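Local atomic coordinates of 3-oxosteroid 1-dehydrogenase (Sterolibacterium denitrificans, PDB entry 7P18), a protein that probably catalyses the FAD-dependent 1,2-dehydrogenation of 3-oxosteroids to 3-oxo-Delta(1)-steroids, passing the electrons to an acceptor. Residues 116-121 with 534-539; 61-66 with 124-129. One frame throughout, in Å; residues are numbered along the deposited sequence.

Contact 1. Residues 116-121 with 534-539. With ANB (androsta-1,4-diene-3,17-dione), chain D.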
ATOM      1  N   PRO A 116       4.210   5.674  14.525  1.00 21.59           N
ATOM      2  CA  PRO A 116       4.732   4.512  15.229  1.00 22.96           C
ATOM      3  C   PRO A 116       4.747   3.245  14.380  1.00 22.31           C
ATOM      4  O   PRO A 116       3.905   3.101  13.492  1.00 21.23           O
ATOM      5  CB  PRO A 116       3.762   4.300  16.401  1.00 22.97           C
ATOM      6  CG  PRO A 116       2.970   5.582  16.434  1.00 23.44           C
ATOM      7  CD  PRO A 116       2.886   6.036  15.011  1.00 24.22           C
ATOM      8  N   ASP A 117       5.722   2.370  14.661  1.00 22.01           N
ATOM      9  CA  ASP A 117       5.700   0.981  14.135  1.00 19.54           C
ATOM     10  C   ASP A 117       4.352   0.325  14.498  1.00 20.08           C
ATOM     11  O   ASP A 117       3.745   0.658  15.530  1.00 19.02           O
ATOM     12  CB  ASP A 117       6.869   0.181  14.677  1.00 19.11           C
ATOM     13  CG  ASP A 117       8.211   0.604  14.107  1.00 21.25           C
ATOM     14  OD1 ASP A 117       8.231   1.336  13.081  1.00 20.40           O
ATOM     15  OD2 ASP A 117       9.212   0.187  14.693  1.00 22.18           O
ATOM     16  N   TYR A 118       3.891  -0.625  13.688  1.00 20.30           N
ATOM     17  CA  TYR A 118       2.516  -1.179  13.856  1.00 21.69           C
ATOM     18  C   TYR A 118       2.383  -2.115  15.047  1.00 20.85           C
ATOM     19  O   TYR A 118       1.259  -2.394  15.440  1.00 22.39           O
ATOM     20  CB  TYR A 118       2.079  -1.822  12.537  1.00 21.84           C
ATOM     21  CG  TYR A 118       1.669  -0.833  11.469  1.00 22.07           C
ATOM     22  CD1 TYR A 118       1.895   0.538  11.566  1.00 20.74           C
ATOM     23  CD2 TYR A 118       1.054  -1.290  10.319  1.00 26.85           C
ATOM     24  CE1 TYR A 118       1.534   1.415  10.554  1.00 22.58           C
ATOM     25  CE2 TYR A 118       0.668  -0.430   9.308  1.00 28.45           C
ATOM     26  CZ  TYR A 118       0.882   0.930   9.431  1.00 26.39           C
ATOM     27  OH  TYR A 118       0.502   1.738   8.390  1.00 27.11           O
ATOM     28  N   TYR A 119       3.464  -2.733  15.530  1.00 20.86           N
ATOM     29  CA  TYR A 119       3.398  -3.776  16.567  1.00 19.81           C
ATOM     30  C   TYR A 119       4.150  -3.287  17.810  1.00 23.27           C
ATOM     31  O   TYR A 119       5.300  -3.682  18.047  1.00 20.95           O
ATOM     32  CB  TYR A 119       3.977  -5.105  16.072  1.00 20.79           C
ATOM     33  CG  TYR A 119       3.389  -5.661  14.801  1.00 20.32           C
ATOM     34  CD1 TYR A 119       2.025  -5.901  14.651  1.00 23.20           C
ATOM     35  CD2 TYR A 119       4.210  -5.985  13.741  1.00 19.01           C
ATOM     36  CE1 TYR A 119       1.511  -6.413  13.457  1.00 22.31           C
ATOM     37  CE2 TYR A 119       3.710  -6.504  12.558  1.00 20.24           C
ATOM     38  CZ  TYR A 119       2.361  -6.771  12.437  1.00 20.61           C
ATOM     39  OH  TYR A 119       1.915  -7.294  11.258  1.00 19.80           O
ATOM     40  N   GLN A 120       3.538  -2.376  18.568  1.00 22.09           N
ATOM     41  CA  GLN A 120       4.230  -1.732  19.703  1.00 22.15           C
ATOM     42  C   GLN A 120       4.495  -2.788  20.793  1.00 23.62           C
ATOM     43  O   GLN A 120       5.401  -2.566  21.618  1.00 25.57           O
ATOM     44  CB  GLN A 120       3.397  -0.574  20.244  1.00 21.98           C
ATOM     45  CG  GLN A 120       3.391   0.627  19.312  1.00 20.96           C
ATOM     46  CD  GLN A 120       4.746   1.257  19.135  1.00 20.60           C
ATOM     47  OE1 GLN A 120       5.406   1.582  20.104  1.00 21.88           O
ATOM     48  NE2 GLN A 120       5.191   1.386  17.880  1.00 19.93           N
ATOM     49  N   HIS A 121       3.748  -3.886  20.810  1.00 21.23           N
ATOM     50  CA  HIS A 121       3.930  -4.971  21.810  1.00 21.78           C
ATOM     51  C   HIS A 121       5.144  -5.854  21.478  1.00 23.42           C
ATOM     52  O   HIS A 121       5.469  -6.688  22.312  1.00 24.72           O
ATOM     53  CB  HIS A 121       2.678  -5.805  21.896  1.00 24.82           C
ATOM     54  CG  HIS A 121       2.295  -6.410  20.582  1.00 24.38           C
ATOM     55  ND1 HIS A 121       1.520  -5.710  19.636  1.00 24.78           N
ATOM     56  CD2 HIS A 121       2.611  -7.594  20.008  1.00 23.73           C
ATOM     57  CE1 HIS A 121       1.335  -6.489  18.580  1.00 26.12           C
ATOM     58  NE2 HIS A 121       2.012  -7.627  18.765  1.00 24.39           N
ATOM     59  N   LYS A 534       3.986 -13.111   7.222  1.00 22.02           N
ATOM     60  CA  LYS A 534       2.525 -12.840   7.348  1.00 21.81           C
ATOM     61  C   LYS A 534       2.299 -11.551   8.140  1.00 22.90           C
ATOM     62  O   LYS A 534       1.282 -11.424   8.795  1.00 21.75           O
ATOM     63  CB  LYS A 534       1.865 -14.057   7.985  1.00 24.24           C
ATOM     64  CG  LYS A 534       1.954 -15.315   7.149  1.00 22.32           C
ATOM     65  CD  LYS A 534       1.452 -16.544   7.858  1.00 26.46           C
ATOM     66  CE  LYS A 534       1.592 -17.803   7.045  1.00 29.84           C
ATOM     67  NZ  LYS A 534       1.036 -18.929   7.829  1.00 29.31           N
ATOM     68  N   ALA A 535       3.242 -10.603   8.047  1.00 20.23           N
ATOM     69  CA  ALA A 535       3.229  -9.404   8.906  1.00 19.31           C
ATOM     70  C   ALA A 535       3.398  -8.148   8.068  1.00 19.67           C
ATOM     71  O   ALA A 535       3.662  -8.209   6.866  1.00 19.46           O
ATOM     72  CB  ALA A 535       4.280  -9.526   9.979  1.00 21.09           C
ATOM     73  N   TYR A 536       3.177  -7.010   8.709  1.00 19.57           N
ATOM     74  CA  TYR A 536       3.295  -5.678   8.102  1.00 19.99           C
ATOM     75  C   TYR A 536       3.884  -4.778   9.180  1.00 19.55           C
ATOM     76  O   TYR A 536       3.197  -4.471  10.149  1.00 17.65           O
ATOM     77  CB  TYR A 536       1.904  -5.203   7.704  1.00 20.40           C
ATOM     78  CG  TYR A 536       1.840  -4.130   6.666  1.00 22.61           C
ATOM     79  CD1 TYR A 536       2.416  -2.880   6.830  1.00 26.10           C
ATOM     80  CD2 TYR A 536       1.052  -4.340   5.538  1.00 26.65           C
ATOM     81  CE1 TYR A 536       2.312  -1.900   5.834  1.00 28.85           C
ATOM     82  CE2 TYR A 536       0.900  -3.368   4.563  1.00 25.82           C
ATOM     83  CZ  TYR A 536       1.565  -2.160   4.690  1.00 30.42           C
ATOM     84  OH  TYR A 536       1.401  -1.257   3.674  1.00 34.67           O
ATOM     85  N   PRO A 537       5.207  -4.503   9.130  1.00 22.08           N
ATOM     86  CA  PRO A 537       5.914  -3.977  10.305  1.00 20.40           C
ATOM     87  C   PRO A 537       5.580  -2.529  10.692  1.00 19.95           C
ATOM     88  O   PRO A 537       5.656  -2.171  11.878  1.00 21.32           O
ATOM     89  CB  PRO A 537       7.380  -4.099   9.883  1.00 22.00           C
ATOM     90  CG  PRO A 537       7.354  -4.024   8.385  1.00 22.74           C
ATOM     91  CD  PRO A 537       6.122  -4.838   8.031  1.00 21.27           C
ATOM     92  N   GLY A 538       5.218  -1.740   9.691  1.00 19.67           N
ATOM     93  CA  GLY A 538       4.946  -0.310   9.805  1.00 20.65           C
ATOM     94  C   GLY A 538       4.584   0.253   8.460  1.00 21.76           C
ATOM     95  O   GLY A 538       4.732  -0.468   7.432  1.00 20.84           O
ATOM     96  N   ALA A 539       4.152   1.500   8.435  1.00 20.57           N
ATOM     97  CA  ALA A 539       3.834   2.187   7.169  1.00 21.57           C
ATOM     98  C   ALA A 539       5.062   2.150   6.261  1.00 21.76           C
ATOM     99  O   ALA A 539       6.173   2.527   6.726  1.00 21.66           O
ATOM    100  CB  ALA A 539       3.334   3.580   7.461  1.00 23.02           C
TER
HETATM  101  C1  ANB D 602      -0.977   3.006   3.631  0.77 58.59           C
HETATM  102  C10 ANB D 602      -0.739   4.300   4.350  0.77 57.18           C
HETATM  103  C11 ANB D 602      -2.740   5.421   3.095  0.77 64.73           C
HETATM  104  C12 ANB D 602      -3.353   6.703   2.513  0.77 68.97           C
HETATM  105  C13 ANB D 602      -3.137   7.876   3.451  0.77 71.57           C
HETATM  106  C14 ANB D 602      -1.623   8.052   3.634  0.77 69.75           C
HETATM  107  C15 ANB D 602      -1.490   9.434   4.288  0.77 70.23           C
HETATM  108  C16 ANB D 602      -2.605  10.263   3.626  0.77 71.86           C
HETATM  109  C17 ANB D 602      -3.520   9.262   2.952  0.77 73.67           C
HETATM  110  C18 ANB D 602      -3.912   7.719   4.782  0.77 70.34           C
HETATM  111  C19 ANB D 602      -1.459   4.189   5.723  0.77 59.71           C
HETATM  112  C2  ANB D 602      -0.153   1.958   3.682  0.77 58.87           C
HETATM  113  C3  ANB D 602       1.204   2.101   4.207  0.77 47.96           C
HETATM  114  C4  ANB D 602       1.614   3.479   4.447  0.77 50.90           C
HETATM  115  C5  ANB D 602       0.744   4.488   4.591  0.77 54.20           C
HETATM  116  C6  ANB D 602       1.198   5.832   5.086  0.77 57.28           C
HETATM  117  C7  ANB D 602       0.568   7.002   4.344  0.77 61.87           C
HETATM  118  C8  ANB D 602      -0.946   6.847   4.279  0.77 65.05           C
HETATM  119  C9  ANB D 602      -1.268   5.536   3.524  0.77 60.21           C
HETATM  120  O1  ANB D 602       1.952   1.132   4.395  0.77 29.33           O
HETATM  121  O2  ANB D 602      -4.406   9.538   2.177  0.77 68.66           O
HETATM  122  O   HOH W   1       4.944   2.710  10.917  1.00 21.95           O
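Tyr118 N donates to Pro537 O at 3.0 Å, a backbone hydrogen bond between residues 116-121 and 534-539; Tyr73 OH is a second partner of that oxygen. Farther along, Tyr536 N donates to Tyr119 OH at 2.9 Å, and the phenol oxygen is also hydrogen-bonded to Glu365, so a side chain satisfies a buried backbone N-H. A water adds a bridge, accepting from Ala539 N and donating to Pro116 O.

Aromatic packing centres on Tyr118. Its CG is turned anti to the carbonyl carbon (chi1 -76°), which carries the ring across to Gly538, whose CA sits over one face, 3.7 Å from the centroid and 16° off the normal, a CH-pi contact. The Tyr118 and Tyr536 side chains run side by side, pointing the same way; their planes are 15° from parallel but slid apart, with centroids 5.7 Å apart and little overlap. Tyr118 OH is hydrogen-bonded to Tyr363, a residue of the steroid pocket.

Both segments are loops of the FAD-binding domain, and 534-539 leads toward helix 543-559 and contributes Tyr536 and Ala539 to the steroid pocket, where Tyr536 also touches FAD.

Toward the steroid, Tyr536 OH donates to O1 of androstadienedione at 2.6 Å. This oxygen lies at the edge of the Tyr536 ring, near its plane, and Gly540 N is also hydrogen-bonded to the steroid. Ala539 CB touches steroid C4 and, from a different direction, Tyr118 OH, 3.5 Å from each.

Contact 2. Residues 61-66 with 124-129; sequences MQIKDS and GAKPGG
Lys126 reaches over to Lys64, its NZ donating to Lys64 O at 2.8 Å. The side chain bends at chi2 (-69°) and then runs extended to the ammonium group, which is also in a salt bridge with Glu69; a backbone carbonyl and a carboxylate therefore share this charge.

Asp65 crosses the same lysine at a slant, but the contact is with its aliphatic part: OD1 of Asp65 lies 3.5 Å from Lys126 CE and 4.4 Å from Lys126 NZ, too far for a salt bridge. The carboxylate is satisfied elsewhere, OD1 by Arg130 and, weakly, by Ser66 N, and OD2 by Asn57 N. A methionine in place of Lys126 would probably leave Lys64 O without this donor and Glu69 without its cationic mate.

Backbone polar atoms of 124-129 are also engaged: Lys126 N by Asp117, Lys126 O by Gln120, and Gly129 O by Asn58 ND2. Met61 CG lies 3.3 Å from Gly129 O, and Met61 CE packs 3.8 Å from Gly128 O. Ile63 CD1 touches the Pro127 ring at CD, 3.7 Å away.

Residues 61-66 lie in the loop between strand 53-54 and helix 67-78, where Ser66 is the N-cap, while 124-129 leads into strand 131-138, so the contact fastens the start of that helix to the loop entering the strand.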
ATOM      1  N   MET A  61      16.706   9.846  11.427  1.00 22.64           N
ATOM      2  CA  MET A  61      15.869   9.653  12.620  1.00 21.36           C
ATOM      3  C   MET A  61      16.233  10.647  13.745  1.00 23.23           C
ATOM      4  O   MET A  61      17.424  10.893  13.956  1.00 26.72           O
ATOM      5  CB  MET A  61      15.952   8.202  13.098  1.00 22.02           C
ATOM      6  CG  MET A  61      15.208   7.255  12.181  1.00 21.15           C
ATOM      7  SD  MET A  61      15.344   5.522  12.674  1.00 23.74           S
ATOM      8  CE  MET A  61      14.167   5.491  14.015  1.00 22.96           C
ATOM      9  N   GLN A  62      15.247  11.130  14.471  1.00 21.75           N
ATOM     10  CA  GLN A  62      15.419  12.018  15.657  1.00 24.87           C
ATOM     11  C   GLN A  62      15.581  11.206  16.943  1.00 25.22           C
ATOM     12  O   GLN A  62      15.971  11.794  17.953  1.00 25.78           O
ATOM     13  CB  GLN A  62      14.224  12.950  15.824  1.00 23.41           C
ATOM     14  CG  GLN A  62      14.119  13.920  14.680  1.00 24.93           C
ATOM     15  CD  GLN A  62      12.898  14.807  14.672  1.00 24.22           C
ATOM     16  OE1 GLN A  62      12.794  15.739  13.868  1.00 31.66           O
ATOM     17  NE2 GLN A  62      11.930  14.524  15.524  1.00 21.73           N
ATOM     18  N   ILE A  63      15.315   9.896  16.911  1.00 23.40           N
ATOM     19  CA  ILE A  63      15.493   8.996  18.070  1.00 23.60           C
ATOM     20  C   ILE A  63      16.508   7.913  17.704  1.00 22.75           C
ATOM     21  O   ILE A  63      16.805   7.686  16.507  1.00 22.10           O
ATOM     22  CB  ILE A  63      14.148   8.425  18.531  1.00 25.04           C
ATOM     23  CG1 ILE A  63      13.459   7.595  17.433  1.00 27.60           C
ATOM     24  CG2 ILE A  63      13.261   9.541  19.058  1.00 27.51           C
ATOM     25  CD1 ILE A  63      12.293   6.793  17.952  1.00 29.98           C
ATOM     26  N   LYS A  64      17.016   7.211  18.702  1.00 23.15           N
ATOM     27  CA  LYS A  64      18.076   6.220  18.416  1.00 24.56           C
ATOM     28  C   LYS A  64      17.434   4.895  17.990  1.00 25.44           C
ATOM     29  O   LYS A  64      16.390   4.498  18.520  1.00 26.08           O
ATOM     30  CB  LYS A  64      19.079   6.073  19.564  1.00 29.62           C
ATOM     31  CG  LYS A  64      20.542   5.938  19.104  1.00 31.03           C
ATOM     32  CD  LYS A  64      21.094   7.148  18.310  1.00 30.11           C
ATOM     33  CE  LYS A  64      22.385   6.830  17.578  1.00 28.37           C
ATOM     34  NZ  LYS A  64      23.049   8.082  17.064  1.00 28.35           N
ATOM     35  N   ASP A  65      18.108   4.234  17.065  1.00 22.67           N
ATOM     36  CA  ASP A  65      17.711   2.926  16.500  1.00 24.10           C
ATOM     37  C   ASP A  65      18.989   2.138  16.223  1.00 25.76           C
ATOM     38  O   ASP A  65      20.117   2.682  16.392  1.00 23.18           O
ATOM     39  CB  ASP A  65      16.888   3.145  15.227  1.00 22.65           C
ATOM     40  CG  ASP A  65      16.012   1.963  14.839  1.00 24.22           C
ATOM     41  OD1 ASP A  65      15.996   0.966  15.585  1.00 22.61           O
ATOM     42  OD2 ASP A  65      15.388   2.044  13.751  1.00 20.80           O
ATOM     43  N   SER A  66      18.845   0.885  15.847  1.00 24.58           N
ATOM     44  CA  SER A  66      20.002   0.012  15.586  1.00 26.46           C
ATOM     45  C   SER A  66      19.572  -1.169  14.753  1.00 27.70           C
ATOM     46  O   SER A  66      18.401  -1.582  14.838  1.00 24.68           O
ATOM     47  CB  SER A  66      20.647  -0.473  16.875  1.00 24.93           C
ATOM     48  OG  SER A  66      19.790  -1.262  17.661  1.00 23.97           O
ATOM     49  N   GLY A 124      11.826  -4.484  20.138  1.00 20.93           N
ATOM     50  CA  GLY A 124      12.550  -3.788  19.065  1.00 21.14           C
ATOM     51  C   GLY A 124      11.700  -2.801  18.263  1.00 21.41           C
ATOM     52  O   GLY A 124      12.225  -2.235  17.278  1.00 22.37           O
ATOM     53  N   ALA A 125      10.464  -2.586  18.661  1.00 21.33           N
ATOM     54  CA  ALA A 125       9.523  -1.612  18.068  1.00 21.57           C
ATOM     55  C   ALA A 125      10.014  -0.203  18.363  1.00 23.10           C
ATOM     56  O   ALA A 125      10.627  -0.012  19.400  1.00 20.76           O
ATOM     57  CB  ALA A 125       8.150  -1.790  18.622  1.00 22.35           C
ATOM     58  N   LYS A 126       9.739   0.731  17.462  1.00 22.87           N
ATOM     59  CA  LYS A 126      10.032   2.171  17.678  1.00 21.20           C
ATOM     60  C   LYS A 126       8.730   2.952  17.629  1.00 23.47           C
ATOM     61  O   LYS A 126       7.754   2.573  16.953  1.00 20.63           O
ATOM     62  CB  LYS A 126      11.082   2.613  16.663  1.00 21.35           C
ATOM     63  CG  LYS A 126      12.458   2.007  16.887  1.00 22.81           C
ATOM     64  CD  LYS A 126      13.151   2.541  18.164  1.00 21.82           C
ATOM     65  CE  LYS A 126      14.321   1.655  18.553  1.00 24.17           C
ATOM     66  NZ  LYS A 126      15.104   2.243  19.674  1.00 26.01           N
ATOM     67  N   PRO A 127       8.686   4.077  18.376  1.00 21.89           N
ATOM     68  CA  PRO A 127       7.496   4.927  18.434  1.00 22.39           C
ATOM     69  C   PRO A 127       7.348   5.943  17.290  1.00 23.68           C
ATOM     70  O   PRO A 127       6.356   6.655  17.249  1.00 24.12           O
ATOM     71  CB  PRO A 127       7.694   5.614  19.793  1.00 21.09           C
ATOM     72  CG  PRO A 127       9.174   5.755  19.912  1.00 21.93           C
ATOM     73  CD  PRO A 127       9.738   4.473  19.337  1.00 23.94           C
ATOM     74  N   GLY A 128       8.323   5.997  16.381  1.00 22.46           N
ATOM     75  CA  GLY A 128       8.281   6.876  15.205  1.00 21.38           C
ATOM     76  C   GLY A 128       9.567   6.802  14.436  1.00 21.20           C
ATOM     77  O   GLY A 128      10.517   6.188  14.929  1.00 23.71           O
ATOM     78  N   GLY A 129       9.585   7.343  13.236  1.00 22.48           N
ATOM     79  CA  GLY A 129      10.839   7.702  12.568  1.00 22.38           C
ATOM     80  C   GLY A 129      11.355   6.630  11.621  1.00 21.99           C
ATOM     81  O   GLY A 129      12.180   6.993  10.790  1.00 23.45           O
TER

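Overall arrangement
All the touching residues of contact 1 are buried, and it lies against flavin and steroid; contact 2, 13 Å away between centres and farther from the middle of the chain, is only partly buried. Both draw on the loop between strands 109-111 and 131-138, whose 116-121 and 124-129 portions are joined directly by hydrogen bonds and by packing, for instance Tyr119 O against Ala125 CB at 3.5 Å. Helix 67-78 is also shared, through Tyr73 in one and Glu69 in the other. The chemistry follows position: mostly tyrosine rings and backbone hydrogen bonds inside, a lysine and carboxylates near the surface. Arg130 bridges both, pairing with Asp117 and Asp65.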